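Local structure of transcriptional regulator (Streptococcus thermophilus LMD-9, 5JUF) at residues A[154-159]-A[188-193]. The protein probably activates transcription of competence genes as an RNPP-family quorum sensor that couples a helix-turn-helix DNA-binding domain to a peptide-sensing tetratricopeptide domain. Numbering follows the deposited sequence.
Sequences RKRKFS and IKRVLN. With SO4 (sulfate ion), chain D.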
loop_
_atom_site.group_PDB
_atom_site.type_symbol
_atom_site.label_atom_id
_atom_site.label_comp_id
_atom_site.label_asym_id
_atom_site.label_seq_id
_atom_site.Cartn_x
_atom_site.Cartn_y
_atom_site.Cartn_z
ATOM N N ARG A 154 6.224 8.695 -9.575
ATOM C CA ARG A 154 6.229 10.063 -10.081
ATOM C C ARG A 154 5.312 11.004 -9.298
ATOM O O ARG A 154 5.424 12.227 -9.461
ATOM C CB ARG A 154 5.817 10.095 -11.558
ATOM C CG ARG A 154 6.563 9.137 -12.471
ATOM C CD ARG A 154 6.128 9.344 -13.925
ATOM N NE ARG A 154 6.072 8.104 -14.702
ATOM C CZ ARG A 154 5.899 8.066 -16.023
ATOM N NH1 ARG A 154 5.851 6.902 -16.675
ATOM N NH2 ARG A 154 5.779 9.204 -16.697
ATOM N N LYS A 155 4.428 10.473 -8.454
ATOM C CA LYS A 155 3.447 11.268 -7.724
ATOM C C LYS A 155 4.036 11.861 -6.444
ATOM O O LYS A 155 4.992 11.338 -5.869
ATOM C CB LYS A 155 2.230 10.403 -7.355
ATOM C CG LYS A 155 1.499 9.819 -8.599
ATOM C CD LYS A 155 0.283 8.963 -8.210
ATOM C CE LYS A 155 -0.858 9.820 -7.666
ATOM N NZ LYS A 155 -2.143 9.061 -7.496
ATOM N N ARG A 156 3.427 12.966 -5.992
ATOM C CA ARG A 156 3.735 13.556 -4.698
ATOM C C ARG A 156 2.592 13.467 -3.702
ATOM O O ARG A 156 2.839 13.578 -2.494
ATOM C CB ARG A 156 4.153 15.026 -4.869
ATOM C CG ARG A 156 5.506 15.118 -5.539
ATOM C CD ARG A 156 5.815 16.482 -6.137
ATOM N NE ARG A 156 6.708 16.285 -7.277
ATOM C CZ ARG A 156 8.034 16.306 -7.202
ATOM N NH1 ARG A 156 8.631 16.544 -6.041
ATOM N NH2 ARG A 156 8.763 16.095 -8.287
ATOM N N LYS A 157 1.361 13.256 -4.168
ATOM C CA LYS A 157 0.199 13.042 -3.309
ATOM C C LYS A 157 -0.284 11.612 -3.517
ATOM O O LYS A 157 -0.594 11.228 -4.647
ATOM C CB LYS A 157 -0.925 14.029 -3.639
ATOM C CG LYS A 157 -0.463 15.422 -4.026
ATOM C CD LYS A 157 0.329 16.092 -2.913
ATOM C CE LYS A 157 0.899 17.428 -3.376
ATOM N NZ LYS A 157 1.939 17.940 -2.433
ATOM N N PHE A 158 -0.353 10.832 -2.438
ATOM C CA PHE A 158 -0.629 9.398 -2.524
ATOM C C PHE A 158 -2.029 9.108 -1.991
ATOM O O PHE A 158 -2.372 9.536 -0.883
ATOM C CB PHE A 158 0.400 8.587 -1.726
ATOM C CG PHE A 158 1.837 8.785 -2.171
ATOM C CD1 PHE A 158 2.187 8.769 -3.534
ATOM C CD2 PHE A 158 2.839 8.959 -1.234
ATOM C CE1 PHE A 158 3.505 8.939 -3.931
ATOM C CE2 PHE A 158 4.170 9.126 -1.630
ATOM C CZ PHE A 158 4.504 9.113 -2.980
ATOM N N SER A 159 -2.831 8.379 -2.775
ATOM C CA SER A 159 -4.082 7.806 -2.281
ATOM C C SER A 159 -3.791 6.608 -1.380
ATOM O O SER A 159 -2.648 6.179 -1.230
ATOM C CB SER A 159 -4.968 7.370 -3.448
ATOM O OG SER A 159 -4.313 6.336 -4.177
ATOM N N ILE A 188 10.558 7.810 0.580
ATOM C CA ILE A 188 10.469 8.123 2.015
ATOM C C ILE A 188 9.994 9.553 2.218
ATOM O O ILE A 188 9.069 9.821 2.993
ATOM C CB ILE A 188 11.838 7.931 2.706
ATOM C CG1 ILE A 188 12.240 6.470 2.827
ATOM C CG2 ILE A 188 11.847 8.577 4.084
ATOM C CD1 ILE A 188 11.151 5.534 2.621
ATOM N N LYS A 189 10.677 10.498 1.566
ATOM C CA LYS A 189 10.380 11.913 1.752
ATOM C C LYS A 189 8.935 12.224 1.395
ATOM O O LYS A 189 8.272 13.004 2.083
ATOM C CB LYS A 189 11.324 12.764 0.906
ATOM C CG LYS A 189 10.896 14.236 0.810
ATOM C CD LYS A 189 11.781 15.081 -0.114
ATOM C CE LYS A 189 11.281 16.528 -0.165
ATOM N NZ LYS A 189 12.147 17.440 -0.963
ATOM N N ARG A 190 8.431 11.636 0.309
ATOM C CA ARG A 190 7.067 11.948 -0.091
ATOM C C ARG A 190 6.059 11.325 0.869
ATOM O O ARG A 190 5.050 11.953 1.204
ATOM C CB ARG A 190 6.840 11.516 -1.536
ATOM C CG ARG A 190 7.573 12.467 -2.506
ATOM C CD ARG A 190 7.597 11.934 -3.930
ATOM N NE ARG A 190 8.543 12.700 -4.728
ATOM C CZ ARG A 190 8.756 12.510 -6.023
ATOM N NH1 ARG A 190 8.077 11.577 -6.675
ATOM N NH2 ARG A 190 9.653 13.258 -6.663
ATOM N N VAL A 191 6.334 10.119 1.364
ATOM C CA VAL A 191 5.429 9.515 2.340
ATOM C C VAL A 191 5.349 10.374 3.601
ATOM O O VAL A 191 4.266 10.572 4.174
ATOM C CB VAL A 191 5.858 8.071 2.656
ATOM C CG1 VAL A 191 5.131 7.559 3.917
ATOM C CG2 VAL A 191 5.569 7.139 1.455
ATOM N N LEU A 192 6.488 10.919 4.035
ATOM C CA LEU A 192 6.515 11.768 5.224
ATOM C C LEU A 192 5.766 13.078 5.027
ATOM O O LEU A 192 5.394 13.720 6.016
ATOM C CB LEU A 192 7.965 12.056 5.620
ATOM C CG LEU A 192 8.752 10.869 6.179
ATOM C CD1 LEU A 192 10.235 11.219 6.306
ATOM C CD2 LEU A 192 8.163 10.466 7.547
ATOM N N ASN A 193 5.548 13.491 3.779
ATOM C CA ASN A 193 4.867 14.733 3.457
ATOM C C ASN A 193 3.362 14.565 3.253
ATOM O O ASN A 193 2.680 15.560 3.009
ATOM C CB ASN A 193 5.470 15.356 2.182
ATOM C CG ASN A 193 6.901 15.839 2.370
ATOM O OD1 ASN A 193 7.324 16.175 3.474
ATOM N ND2 ASN A 193 7.649 15.888 1.274
HETATM S S SO4 D . 10.117 16.255 -4.015
HETATM O O1 SO4 D . 11.061 17.256 -3.525
HETATM O O2 SO4 D . 9.412 15.647 -2.889
HETATM O O3 SO4 D . 9.155 16.898 -4.909
HETATM O O4 SO4 D . 10.851 15.228 -4.755
#
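R156 and R190 are the nearest residues across the pairing of the loop 154-159 with the last turn of helix 181-192, their CA atoms 5.9 Å apart, while F158 faces V191 at the wider CA separation of 7.8 Å. R190 carries most of the contact. Its aliphatic root lies against the F158 ring, CB being 3.6 Å from F158 CE2, and the two side chains cross at about a right angle. V191 takes the ring's edge: its backbone N lies near the ring plane, and its CG2 stands 3.9 Å from F158 CE2. Beyond CB, the R190 chain runs extended from CG to NE, which carries the guanidinium past the ring to the backbone of K155. There R190 NH1 gives K155 O a weak hydrogen bond of 3.2 Å, bent to 130° at the hydrogen. The NE-NH2 edge of the same group turns to a sulfate ion, probably from the crystallisation liquor. R190 NH2 donates to sulfate O4 at 3.0 Å in a nearly straight bond (164°), with O4 in the guanidinium plane; R190 NE adds a weak bond to the same O4, and K189 NZ reaches sulfate O1 at 2.8 Å. As modelled, R190 NH2 also lies over one face of the R156 guanidinium, toward its rim and without a hydrogen bond, but this placing is doubtful because the modelled link between R156 and the sulfate is too short to be trusted. The anion beside them would probably offset their like charges. Q194 joins both backbones, its NE2 bonding R156 O and R190 O and its OE1 accepting from F158 N. Within the tetratricopeptide-family region, the loop leads from helix 139-152 into helix 160-173, whose L163 and I166 pack on F158, while V191 reaches L206 and I213 of helix 200-219.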